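Local coordinates for uncharacterized protein (Bacteroides fragilis, PDB 4FR9) that is of unknown function but has the fold of the beta-lactamase-inhibitor-like (BLIP-like) proteins of the PepSY clan, at residues T7-P12 with V37-D42; S13-D18 with A56-L61; N71-A76 with F107-E112; L78-E83 with L119-G124; I96-Y99 with S104-F107. One frame throughout, in Å; residues are numbered along the deposited sequence.

Contact 1. Residues T7-P12 with V37-D42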
# COMPACT_ATOMS: atom_id res chain seq x y z
N THR A 7 -8.92 19.67 -12.60
CA THR A 7 -9.26 19.48 -11.18
C THR A 7 -8.56 20.53 -10.30
O THR A 7 -8.58 20.45 -9.08
CB THR A 7 -8.91 18.08 -10.67
OG1 THR A 7 -7.49 17.86 -10.77
CG2 THR A 7 -9.66 17.01 -11.46
N GLY A 8 -7.93 21.51 -10.92
CA GLY A 8 -7.23 22.55 -10.17
C GLY A 8 -5.98 22.04 -9.47
O GLY A 8 -5.59 22.60 -8.43
N TYR A 9 -5.35 20.99 -10.03
CA TYR A 9 -4.15 20.42 -9.43
C TYR A 9 -3.09 21.49 -9.21
O TYR A 9 -2.82 22.32 -10.08
CB TYR A 9 -3.57 19.35 -10.35
CG TYR A 9 -2.22 18.83 -9.88
CD1 TYR A 9 -2.10 17.99 -8.76
CD2 TYR A 9 -1.05 19.21 -10.54
CE1 TYR A 9 -0.88 17.53 -8.34
CE2 TYR A 9 0.20 18.74 -10.10
CZ TYR A 9 0.25 17.92 -8.98
OH TYR A 9 1.46 17.44 -8.53
N LEU A 10 -2.48 21.45 -8.04
CA LEU A 10 -1.32 22.29 -7.72
C LEU A 10 -0.16 21.37 -7.37
O LEU A 10 -0.34 20.41 -6.62
CB LEU A 10 -1.67 23.19 -6.54
CG LEU A 10 -2.78 24.22 -6.76
CD1 LEU A 10 -3.17 24.86 -5.44
CD2 LEU A 10 -2.34 25.27 -7.78
N PRO A 11 1.04 21.63 -7.89
CA PRO A 11 2.19 20.79 -7.51
C PRO A 11 2.49 20.87 -6.02
O PRO A 11 2.18 21.86 -5.37
CB PRO A 11 3.33 21.39 -8.32
CG PRO A 11 2.95 22.83 -8.51
CD PRO A 11 1.45 22.86 -8.60
N PRO A 12 3.08 19.80 -5.47
CA PRO A 12 3.38 19.82 -4.06
C PRO A 12 4.45 20.86 -3.73
O PRO A 12 5.36 21.11 -4.51
CB PRO A 12 3.92 18.41 -3.80
CG PRO A 12 4.48 17.98 -5.14
CD PRO A 12 3.55 18.58 -6.14
N VAL A 37 -7.16 15.48 0.97
CA VAL A 37 -6.22 16.31 1.68
C VAL A 37 -4.75 15.87 1.58
O VAL A 37 -3.89 16.45 2.22
CB VAL A 37 -6.67 16.50 3.17
CG1 VAL A 37 -8.12 17.00 3.26
CG2 VAL A 37 -6.40 15.25 4.01
N TYR A 38 -4.48 14.86 0.77
CA TYR A 38 -3.15 14.26 0.65
C TYR A 38 -2.45 14.60 -0.69
O TYR A 38 -3.10 14.95 -1.68
CB TYR A 38 -3.29 12.73 0.71
CG TYR A 38 -4.09 12.21 1.87
CD1 TYR A 38 -3.57 12.18 3.15
CD2 TYR A 38 -5.37 11.70 1.68
CE1 TYR A 38 -4.30 11.68 4.21
CE2 TYR A 38 -6.08 11.17 2.70
CZ TYR A 38 -5.56 11.16 3.96
OH TYR A 38 -6.31 10.61 4.98
N TYR A 39 -1.13 14.46 -0.69
CA TYR A 39 -0.33 14.36 -1.88
C TYR A 39 0.23 12.96 -1.93
O TYR A 39 0.67 12.42 -0.89
CB TYR A 39 0.82 15.38 -1.89
CG TYR A 39 0.39 16.70 -2.46
CD1 TYR A 39 -0.21 17.65 -1.66
CD2 TYR A 39 0.54 16.96 -3.82
CE1 TYR A 39 -0.62 18.91 -2.18
CE2 TYR A 39 0.15 18.19 -4.35
CZ TYR A 39 -0.45 19.13 -3.52
OH TYR A 39 -0.84 20.33 -4.06
N VAL A 40 0.23 12.36 -3.11
CA VAL A 40 0.68 11.01 -3.30
C VAL A 40 1.73 11.00 -4.38
O VAL A 40 1.50 11.50 -5.50
CB VAL A 40 -0.46 10.05 -3.68
CG1 VAL A 40 0.08 8.62 -3.67
CG2 VAL A 40 -1.60 10.22 -2.73
N ALA A 41 2.90 10.46 -4.07
CA ALA A 41 3.98 10.26 -5.04
C ALA A 41 3.94 8.81 -5.55
O ALA A 41 4.10 7.87 -4.79
CB ALA A 41 5.34 10.55 -4.42
N ASP A 42 3.69 8.65 -6.84
CA ASP A 42 3.79 7.39 -7.53
C ASP A 42 5.23 7.31 -8.03
O ASP A 42 5.68 8.19 -8.79
CB ASP A 42 2.76 7.38 -8.66
CG ASP A 42 2.71 6.08 -9.42
OD1 ASP A 42 3.78 5.65 -9.92
OD2 ASP A 42 1.62 5.47 -9.46
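Y39 reaches out from the strand 39-41 and ends in a bond to the backbone of L10, and nearly everything that joins T7-P12 to V37-D42 is strung along this one side chain. Its CB points at the incoming loop. With chi1 at -87° the ring carbon CG lies anti to the carbonyl carbon, and from there the ring runs out with one face to P12. CG and CD2 meet the proline first: P12 CB stands 3.7 Å from Y39 CD2. This is a CH-pi contact over the ring face, P12 CB being 4.1 Å from the centroid of the Y39 ring and 28° off its normal. One atom further on, Y39 CE2 touches the backbone P12 N at 3.5 Å and, obliquely, Y9 CE1 at 4.2 Å.

Strand 39-41 is an outermost strand of the antiparallel sheet of this BLIP-like fold, and the loop leads into helix 14-19, so the tyrosine ties the N-terminal segment to the sheet's border. W32 lies against both Y9 and P12.

At the tip, Y39 OH donates to L10 O at 2.6 Å. The carbonyl oxygen sits at the ring edge, in the ring plane, whereas the hydroxyl approaches from above the carbonyl plane of L10, with a C=O...donor angle of 130°. L10 CB flanks the same Y39 OH at 3.9 Å. L10 N is held by Q34 OE1.

Contact 2. Residues S13-D18 with A56-L61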
# COMPACT_ATOMS: atom_id res chain seq x y z
N SER A 13 4.34 21.38 -2.53
CA SER A 13 5.36 22.26 -2.00
C SER A 13 6.73 21.57 -2.03
O SER A 13 6.84 20.34 -2.00
CB SER A 13 5.04 22.58 -0.54
OG SER A 13 5.09 21.41 0.28
N GLN A 14 7.78 22.37 -2.03
CA GLN A 14 9.12 21.83 -1.98
C GLN A 14 9.31 20.99 -0.71
O GLN A 14 10.02 19.99 -0.74
CB GLN A 14 10.18 22.94 -2.08
CG GLN A 14 11.56 22.39 -2.28
CD GLN A 14 11.72 21.61 -3.57
OE1 GLN A 14 11.31 22.08 -4.65
NE2 GLN A 14 12.32 20.43 -3.50
N ALA A 15 8.69 21.40 0.39
CA ALA A 15 8.81 20.66 1.64
C ALA A 15 8.29 19.21 1.49
O ALA A 15 8.90 18.29 2.02
CB ALA A 15 8.08 21.36 2.76
N ILE A 16 7.17 19.02 0.80
CA ILE A 16 6.67 17.69 0.55
C ILE A 16 7.64 16.91 -0.30
O ILE A 16 7.92 15.73 -0.03
CB ILE A 16 5.26 17.76 -0.08
CG1 ILE A 16 4.20 18.18 0.94
CG2 ILE A 16 4.90 16.40 -0.68
CD1 ILE A 16 2.80 18.46 0.35
N GLN A 17 8.17 17.54 -1.36
CA GLN A 17 9.14 16.89 -2.23
C GLN A 17 10.40 16.49 -1.46
O GLN A 17 10.93 15.40 -1.66
CB GLN A 17 9.46 17.74 -3.44
CG GLN A 17 8.19 18.06 -4.24
CD GLN A 17 8.50 18.84 -5.46
OE1 GLN A 17 9.30 18.38 -6.27
NE2 GLN A 17 7.85 20.00 -5.62
N ASP A 18 10.88 17.39 -0.60
CA ASP A 18 12.05 17.11 0.23
C ASP A 18 11.81 15.98 1.23
O ASP A 18 12.72 15.19 1.52
CB ASP A 18 12.47 18.37 1.00
CG ASP A 18 13.03 19.47 0.11
OD1 ASP A 18 13.40 19.19 -1.05
OD2 ASP A 18 13.04 20.60 0.63
N ALA A 56 -0.66 17.67 4.31
CA ALA A 56 -0.30 19.03 3.97
C ALA A 56 0.84 19.58 4.80
O ALA A 56 1.45 20.61 4.42
CB ALA A 56 -1.54 19.95 4.06
N ASN A 57 1.13 18.96 5.92
CA ASN A 57 2.28 19.33 6.76
C ASN A 57 3.57 18.61 6.30
O ASN A 57 4.56 18.62 7.02
CB ASN A 57 2.05 19.02 8.22
CG ASN A 57 1.08 19.96 8.91
OD1 ASN A 57 0.95 21.11 8.54
ND2 ASN A 57 0.44 19.46 9.97
N ALA A 58 3.54 17.92 5.15
CA ALA A 58 4.68 17.18 4.61
C ALA A 58 5.06 16.01 5.52
O ALA A 58 6.18 15.56 5.47
CB ALA A 58 5.91 18.09 4.33
N ASN A 59 4.09 15.46 6.24
CA ASN A 59 4.31 14.31 7.08
C ASN A 59 3.86 13.04 6.38
O ASN A 59 2.80 12.99 5.80
CB ASN A 59 3.63 14.49 8.43
CG ASN A 59 4.32 15.61 9.26
OD1 ASN A 59 5.52 15.84 9.07
ND2 ASN A 59 3.59 16.28 10.11
N TRP A 60 4.72 12.05 6.45
CA TRP A 60 4.50 10.76 5.81
C TRP A 60 3.43 9.98 6.54
O TRP A 60 3.49 9.82 7.78
CB TRP A 60 5.80 9.95 5.79
CG TRP A 60 5.60 8.57 5.29
CD1 TRP A 60 5.28 8.18 4.03
CD2 TRP A 60 5.68 7.36 6.05
NE1 TRP A 60 5.16 6.80 3.93
CE2 TRP A 60 5.40 6.29 5.18
CE3 TRP A 60 5.97 7.08 7.40
CZ2 TRP A 60 5.41 4.96 5.61
CZ3 TRP A 60 5.99 5.76 7.79
CH2 TRP A 60 5.68 4.73 6.93
N LEU A 61 2.44 9.47 5.79
CA LEU A 61 1.36 8.73 6.39
C LEU A 61 1.26 7.28 5.95
O LEU A 61 0.66 6.48 6.67
CB LEU A 61 0.02 9.41 6.10
CG LEU A 61 -0.10 10.84 6.67
CD1 LEU A 61 -1.50 11.37 6.30
CD2 LEU A 61 0.14 10.92 8.15
O HOH W 1 2.47 21.78 1.84
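A58 presses its methyl group against the first turn of helix 14-19 and makes the direct contact between S13-D18 and A56-L61, chiefly through its CB. The setting is a helix laid beside the turn that links strands 52-54 and 60-67, two neighbours in the antiparallel sheet of this BLIP-like fold.

In the first shell, A58 CB lies 3.8 Å from I16 CG1 and equally near the backbone A15 O; I16 CG1 reaches A58 CA as well. The A15 methyl adds a looser touch, A15 CB to A58 CB at 4.2 Å. I16 presents CG1 because its chi1 of -73° puts this branch anti to the carbonyl carbon, beside the backbone N, while CG2 takes the position anti to the backbone N. No direct hydrogen bond crosses the contact; the fit is close, a methyl against an aliphatic branch and a backbone carbonyl, with the I16 and A58 CA atoms 4.6 Å apart.

Further out, W32 packs on I16, and D55 OD1 accepts from N59 N, tying the turn back on itself. The helix start is held by S13 at the N-cap: S13 OG accepts from I16 N, the residue that meets A58. Q14 NE2 donates to D18 OD1 along the outer side of the same turn, the oxygen lying in the amide plane of Q14 while the N-H comes to it from above the carboxylate plane. The cap also reaches across to the turn through a water, which stands 3.1 Å from S13 OG and donates to A56 O at 3.0 Å.

Contact 3. Residues N71-A76 with F107-E112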
# COMPACT_ATOMS: atom_id res chain seq x y z
N ASN A 71 4.68 -15.29 -3.67
CA ASN A 71 6.03 -15.69 -3.38
C ASN A 71 6.92 -14.55 -2.95
O ASN A 71 8.03 -14.77 -2.51
CB ASN A 71 6.67 -16.37 -4.59
CG ASN A 71 6.13 -17.74 -4.82
OD1 ASN A 71 5.38 -18.29 -4.00
ND2 ASN A 71 6.62 -18.36 -5.89
N ASN A 72 6.44 -13.31 -3.04
CA ASN A 72 7.18 -12.16 -2.51
C ASN A 72 6.83 -11.85 -1.06
O ASN A 72 7.39 -10.92 -0.50
CB ASN A 72 6.94 -10.93 -3.38
CG ASN A 72 7.45 -11.12 -4.78
OD1 ASN A 72 6.74 -10.83 -5.74
ND2 ASN A 72 8.67 -11.62 -4.91
N LEU A 73 5.91 -12.60 -0.47
CA LEU A 73 5.57 -12.43 0.94
C LEU A 73 6.65 -13.05 1.80
O LEU A 73 7.26 -14.05 1.41
CB LEU A 73 4.25 -13.11 1.25
CG LEU A 73 3.04 -12.53 0.56
CD1 LEU A 73 1.82 -13.44 0.72
CD2 LEU A 73 2.79 -11.10 1.06
N PRO A 74 6.88 -12.50 3.00
CA PRO A 74 7.83 -13.14 3.93
C PRO A 74 7.32 -14.53 4.32
O PRO A 74 6.11 -14.80 4.28
CB PRO A 74 7.86 -12.21 5.15
CG PRO A 74 6.87 -11.18 4.92
CD PRO A 74 6.32 -11.27 3.54
N PRO A 75 8.23 -15.40 4.75
CA PRO A 75 7.86 -16.77 5.10
C PRO A 75 6.62 -16.93 6.00
O PRO A 75 5.75 -17.72 5.72
CB PRO A 75 9.15 -17.31 5.71
CG PRO A 75 10.19 -16.58 4.95
CD PRO A 75 9.68 -15.20 4.78
N ALA A 76 6.57 -16.17 7.10
CA ALA A 76 5.45 -16.35 8.02
C ALA A 76 4.13 -15.98 7.38
O ALA A 76 3.07 -16.53 7.73
CB ALA A 76 5.66 -15.51 9.30
N PHE A 107 0.59 -6.82 5.16
CA PHE A 107 0.66 -7.44 3.83
C PHE A 107 -0.76 -7.75 3.40
O PHE A 107 -1.50 -8.41 4.14
CB PHE A 107 1.48 -8.72 3.89
CG PHE A 107 2.90 -8.47 4.17
CD1 PHE A 107 3.79 -8.21 3.11
CD2 PHE A 107 3.39 -8.45 5.44
CE1 PHE A 107 5.10 -7.93 3.35
CE2 PHE A 107 4.74 -8.16 5.69
CZ PHE A 107 5.58 -7.92 4.63
N VAL A 108 -1.16 -7.30 2.21
CA VAL A 108 -2.52 -7.41 1.76
C VAL A 108 -2.56 -8.31 0.54
O VAL A 108 -1.96 -7.99 -0.49
CB VAL A 108 -3.18 -6.06 1.46
CG1 VAL A 108 -4.63 -6.27 1.16
CG2 VAL A 108 -3.00 -5.08 2.63
N VAL A 109 -3.27 -9.42 0.68
CA VAL A 109 -3.48 -10.36 -0.40
C VAL A 109 -4.94 -10.24 -0.84
O VAL A 109 -5.84 -10.45 -0.02
CB VAL A 109 -3.16 -11.81 0.01
CG1 VAL A 109 -3.34 -12.78 -1.18
CG2 VAL A 109 -1.77 -11.92 0.56
N THR A 110 -5.18 -9.85 -2.09
CA THR A 110 -6.52 -9.75 -2.63
C THR A 110 -6.86 -11.04 -3.32
O THR A 110 -6.13 -11.46 -4.22
CB THR A 110 -6.65 -8.60 -3.64
OG1 THR A 110 -6.17 -7.40 -3.06
CG2 THR A 110 -8.07 -8.47 -4.13
N VAL A 111 -7.94 -11.69 -2.89
CA VAL A 111 -8.37 -12.97 -3.38
C VAL A 111 -9.81 -12.88 -3.89
O VAL A 111 -10.60 -12.06 -3.42
CB VAL A 111 -8.26 -14.10 -2.33
CG1 VAL A 111 -6.82 -14.50 -2.11
CG2 VAL A 111 -8.95 -13.72 -1.05
N GLU A 112 -10.14 -13.75 -4.82
CA GLU A 112 -11.51 -13.76 -5.34
C GLU A 112 -12.04 -15.18 -5.53
O GLU A 112 -11.32 -16.11 -5.90
CB GLU A 112 -11.60 -12.96 -6.64
CG GLU A 112 -10.89 -13.63 -7.82
CD GLU A 112 -10.87 -12.80 -9.11
OE1 GLU A 112 -11.36 -11.65 -9.10
OE2 GLU A 112 -10.34 -13.30 -10.14
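P74 and L73 cover F107 and V109 where the chain approaches helix 75-83. The loop leading into this helix packs on the sheet of the BLIP-like fold, just ahead of the helix-on-sheet packing, and lies over the middle of strand 105-112, whose alternate residues F107 and V109 turn their CB atoms toward it.

The CH-pi interaction belongs to P74. Its CD stands over one face of the F107 ring, displaced from the centre toward the rim, 3.8 Å from the ring centroid and 23° off the normal. The two side chains come from opposite directions, proline ring and phenyl meeting between the loop and the strand. P74 CG continues the contact toward the far end of the ring and reaches F107 CZ at 3.5 Å. P74 is also the N-cap residue of the helix, so the residue resting on F107 is the one from which the helix sets out.

The aliphatic contacts belong to L73, whose two methyls divide the work. L73 CD2 approaches the F107 ring obliquely, 3.7 Å from F107 CD1, as the two side chains slide past each other. With chi1 at -68° F107 CG is anti to the carbonyl carbon, which sets the ring with one face to P74 CD and leaves CB beside L73 CD2. V94 of the adjoining strand lies against L73 too, and V77 and F81 from the helix reach F107 and V109 respectively. The other leucine methyl goes to the valine: L73 CD1 is 3.9 Å from V109 CG2, the valine branch anti to its own carbonyl carbon.

Contact 4. Residues L78-E83 with L119-G124; sequences LTAFME and LYFSEG
Different choices of chi1 bring F81 and F121 together: F81 has CG anti to the backbone N (174°) and sends its ring along the helix flank toward L119, whereas F121, at -67°, has CG anti to the carbonyl carbon and holds its ring up against the helix backbone. The contact is helix-on-sheet packing in the BLIP-like fold. The segment 78-83 of the helix runs roughly antiparallel to strand 119-121, 142° between their N-to-C directions, with 10.1 Å between the axes at closest approach.

That spacing is filled by apolar side chains. A80, pointing at the strand, sets its CB 3.9 Å from F121 CE1, approaching the ring obliquely. The end of the same ring comes right up to the helix: F121 CZ is 4.0 Å from F81 CA and 4.2 Å from F81 CB. The F121 ring thus lies against both the A80 methyl and the main chain at F81.

V111 of the adjacent strand 105-112 and V91 of strand 90-98 also pack on F81, and L127 lies against F121 from the last strand. L119 is one strand step of two residues before F121 and, like it, faces the helix. Its side chain crosses that of F81 at about a right angle, and the methyl L119 CD1 meets the phenyl edge in the ring plane, 3.9 Å from F81 CE1.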
# COMPACT_ATOMS: atom_id res chain seq x y z
N LEU A 78 3.46 -15.93 3.91
CA LEU A 78 3.11 -16.93 2.90
C LEU A 78 2.51 -18.17 3.56
O LEU A 78 1.50 -18.69 3.10
CB LEU A 78 4.35 -17.29 2.08
CG LEU A 78 4.11 -18.38 1.01
CD1 LEU A 78 3.08 -17.96 -0.00
CD2 LEU A 78 5.48 -18.79 0.38
N THR A 79 3.14 -18.63 4.64
CA THR A 79 2.64 -19.79 5.37
C THR A 79 1.21 -19.54 5.86
O THR A 79 0.34 -20.38 5.66
CB THR A 79 3.57 -20.16 6.54
OG1 THR A 79 4.85 -20.55 6.04
CG2 THR A 79 2.98 -21.27 7.41
N ALA A 80 0.99 -18.39 6.47
CA ALA A 80 -0.35 -18.08 6.98
C ALA A 80 -1.38 -18.08 5.86
O ALA A 80 -2.50 -18.57 6.01
CB ALA A 80 -0.34 -16.74 7.70
N PHE A 81 -1.05 -17.50 4.71
CA PHE A 81 -2.00 -17.48 3.60
C PHE A 81 -2.30 -18.90 3.16
O PHE A 81 -3.46 -19.27 2.95
CB PHE A 81 -1.46 -16.65 2.43
CG PHE A 81 -2.36 -16.74 1.23
CD1 PHE A 81 -3.63 -16.18 1.26
CD2 PHE A 81 -2.02 -17.49 0.13
CE1 PHE A 81 -4.50 -16.35 0.23
CE2 PHE A 81 -2.87 -17.63 -0.91
CZ PHE A 81 -4.12 -17.09 -0.87
N MSE A 82 -1.26 -19.72 2.99
CA MSE A 82 -1.46 -21.07 2.50
C MSE A 82 -2.17 -21.99 3.49
O MSE A 82 -2.74 -23.01 3.07
CB MSE A 82 -0.14 -21.65 2.05
CG MSE A 82 0.41 -20.97 0.84
SE MSE A 82 1.92 -21.91 0.09
CE MSE A 82 0.99 -23.40 -0.67
N GLU A 83 -2.16 -21.64 4.77
CA GLU A 83 -2.92 -22.35 5.82
C GLU A 83 -4.37 -21.87 5.91
O GLU A 83 -5.18 -22.51 6.59
CB GLU A 83 -2.24 -22.15 7.18
CG GLU A 83 -0.92 -22.85 7.37
CD GLU A 83 -0.24 -22.48 8.69
OE1 GLU A 83 -0.64 -21.49 9.31
OE2 GLU A 83 0.79 -23.10 9.08
N LEU A 119 -7.20 -9.57 2.31
CA LEU A 119 -6.71 -10.21 3.52
C LEU A 119 -5.50 -9.44 3.98
O LEU A 119 -4.51 -9.34 3.27
CB LEU A 119 -6.32 -11.65 3.22
CG LEU A 119 -7.36 -12.55 2.59
CD1 LEU A 119 -6.75 -13.89 2.21
CD2 LEU A 119 -8.55 -12.71 3.53
N TYR A 120 -5.58 -8.89 5.20
CA TYR A 120 -4.51 -8.09 5.79
C TYR A 120 -3.80 -8.95 6.81
O TYR A 120 -4.41 -9.37 7.80
CB TYR A 120 -5.03 -6.85 6.50
CG TYR A 120 -5.64 -5.77 5.63
CD1 TYR A 120 -6.78 -5.98 4.92
CD2 TYR A 120 -5.04 -4.51 5.56
CE1 TYR A 120 -7.36 -4.96 4.13
CE2 TYR A 120 -5.59 -3.49 4.78
CZ TYR A 120 -6.72 -3.73 4.06
OH TYR A 120 -7.27 -2.71 3.29
N PHE A 121 -2.50 -9.18 6.60
CA PHE A 121 -1.67 -9.97 7.51
C PHE A 121 -0.61 -9.11 8.17
O PHE A 121 0.01 -8.26 7.55
CB PHE A 121 -0.96 -11.08 6.75
CG PHE A 121 -1.86 -12.14 6.20
CD1 PHE A 121 -2.22 -13.22 6.97
CD2 PHE A 121 -2.29 -12.07 4.89
CE1 PHE A 121 -3.04 -14.21 6.46
CE2 PHE A 121 -3.09 -13.08 4.36
CZ PHE A 121 -3.47 -14.14 5.14
N SER A 122 -0.35 -9.41 9.44
CA SER A 122 0.78 -8.87 10.13
C SER A 122 2.06 -9.53 9.61
O SER A 122 2.03 -10.60 8.99
CB SER A 122 0.67 -9.11 11.63
OG SER A 122 0.79 -10.50 11.88
N GLU A 123 3.21 -8.93 9.94
CA GLU A 123 4.54 -9.47 9.60
C GLU A 123 4.73 -10.88 10.10
O GLU A 123 5.41 -11.69 9.48
CB GLU A 123 5.63 -8.61 10.24
CG GLU A 123 5.80 -7.27 9.61
CD GLU A 123 7.14 -6.67 10.01
OE1 GLU A 123 7.55 -6.91 11.17
OE2 GLU A 123 7.77 -6.00 9.16
N GLY A 124 4.15 -11.16 11.27
CA GLY A 124 4.26 -12.47 11.85
C GLY A 124 3.27 -13.50 11.36
O GLY A 124 3.23 -14.61 11.88

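Contact 5. Residues I96-Y99 with S104-F107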
# COMPACT_ATOMS: atom_id res chain seq x y z
N ILE A 96 2.19 -4.44 0.02
CA ILE A 96 2.59 -4.09 1.37
C ILE A 96 2.10 -2.69 1.69
O ILE A 96 2.23 -1.79 0.85
CB ILE A 96 4.11 -4.01 1.59
CG1 ILE A 96 4.81 -5.14 0.86
CG2 ILE A 96 4.41 -4.08 3.12
CD1 ILE A 96 6.33 -5.13 1.04
N LEU A 97 1.50 -2.49 2.87
CA LEU A 97 1.16 -1.19 3.40
C LEU A 97 2.00 -0.94 4.62
O LEU A 97 2.06 -1.76 5.52
CB LEU A 97 -0.32 -1.11 3.74
CG LEU A 97 -1.29 -1.37 2.58
CD1 LEU A 97 -2.74 -1.44 3.06
CD2 LEU A 97 -1.12 -0.37 1.46
N GLU A 98 2.70 0.20 4.64
CA GLU A 98 3.51 0.61 5.75
C GLU A 98 3.05 1.95 6.28
O GLU A 98 2.64 2.81 5.50
CB GLU A 98 4.97 0.69 5.33
CG GLU A 98 5.59 -0.65 5.00
CD GLU A 98 6.98 -0.52 4.47
OE1 GLU A 98 7.12 -0.16 3.29
OE2 GLU A 98 7.93 -0.75 5.26
N TYR A 99 3.10 2.11 7.60
CA TYR A 99 2.55 3.24 8.30
C TYR A 99 3.49 3.72 9.39
O TYR A 99 4.33 2.96 9.88
CB TYR A 99 1.28 2.82 9.00
CG TYR A 99 0.23 2.18 8.14
CD1 TYR A 99 0.21 0.80 7.94
CD2 TYR A 99 -0.76 2.92 7.53
CE1 TYR A 99 -0.77 0.22 7.19
CE2 TYR A 99 -1.74 2.33 6.77
CZ TYR A 99 -1.77 0.97 6.63
OH TYR A 99 -2.79 0.36 5.94
N SER A 104 2.83 -1.46 12.01
CA SER A 104 3.47 -0.64 11.04
C SER A 104 3.65 -1.21 9.65
O SER A 104 3.95 -0.47 8.73
CB SER A 104 4.76 -0.10 11.55
OG SER A 104 5.56 -1.13 12.01
N THR A 105 3.43 -2.51 9.53
CA THR A 105 3.44 -3.18 8.26
C THR A 105 2.21 -4.08 8.18
O THR A 105 1.95 -4.85 9.12
CB THR A 105 4.70 -4.01 8.09
OG1 THR A 105 5.84 -3.18 8.23
CG2 THR A 105 4.79 -4.67 6.72
N GLU A 106 1.50 -4.04 7.07
CA GLU A 106 0.39 -4.97 6.73
C GLU A 106 0.71 -5.52 5.35
O GLU A 106 1.01 -4.75 4.44
CB GLU A 106 -0.98 -4.26 6.59
CG GLU A 106 -1.59 -3.72 7.90
CD GLU A 106 -2.67 -2.68 7.72
OE1 GLU A 106 -2.91 -2.22 6.60
OE2 GLU A 106 -3.26 -2.33 8.77
N PHE A 107 0.59 -6.82 5.16
CA PHE A 107 0.66 -7.44 3.83
C PHE A 107 -0.76 -7.75 3.40
O PHE A 107 -1.50 -8.41 4.14
CB PHE A 107 1.48 -8.72 3.89
CG PHE A 107 2.90 -8.47 4.17
CD1 PHE A 107 3.79 -8.21 3.11
CD2 PHE A 107 3.39 -8.45 5.44
CE1 PHE A 107 5.10 -7.93 3.35
CE2 PHE A 107 4.74 -8.16 5.69
CZ PHE A 107 5.58 -7.92 4.63
O HOH W 2 7.24 -0.75 8.08
O HOH W 3 8.22 -3.71 6.49
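Y99 and E106 meet at about a right angle, ring and carboxylate planes 71° apart, and Y99 OH donates to E106 OE1 at 2.7 Å. E106 CG is anti to the carbonyl carbon (chi1 -70°) and the chain is extended beyond it, which carries the carboxylate out to Y99 OH. The carboxylate oxygen lies at the edge of the tyrosine ring, but the hydroxyl comes to it from above the carboxylate plane. The other carboxylate oxygen, E106 OE2, forms a salt bridge with R143, which also makes a cation-pi contact with the Y99 ring. The arginine's charge would probably favour the ionised carboxylate. L97 crosses E106 on the same face of the sheet, L97 CD1 lying 3.6 Å from E106 OE1.

These side chains belong to an antiparallel beta hairpin of strands 90-98 and 105-112. L97 and E106 form one of its hydrogen-bonded pairs, with L97 N to E106 O and E106 N to L97 O both at 2.8 Å. Toward the connecting loop Y99 N donates to S104 O.

On the opposite face I96, E98, T105 and F107 stand side by side, pointing the same way. I96 and F107 are a non-hydrogen-bonded pair; I96 CG2 stands over a face of the phenyl ring, and I96 CG1 lies 3.8 Å from F107 CE1. I96 CG2 also meets the methyl T105 CG2 at 3.7 Å. E98 and T105, the next such pair, are joined by two waters between E98 OE2 and T105 OG1; the one 3.2 Å from E98 OE2 donates to it.

All five contacts reach one antiparallel sheet, two pairs of them on opposite sides of the chain's centre and a fifth between. Contacts 1 and 2 lie 11 Å apart between centres at the end where strand 39-41 forms the border; they touch through P12 O and Q17 NE2, 2.9 Å apart, and through Y39 against I16. Contacts 3 and 4, with centres 6 Å apart, share helix 75-83 and lie 30 to 33 Å, centre to centre, from contacts 1 and 2; their neighbouring strands are joined by F121 N to F107 O at 2.8 Å. Contact 5 shares F107 with contact 3, and its E98 and Y99 pack against W60 of contact 2.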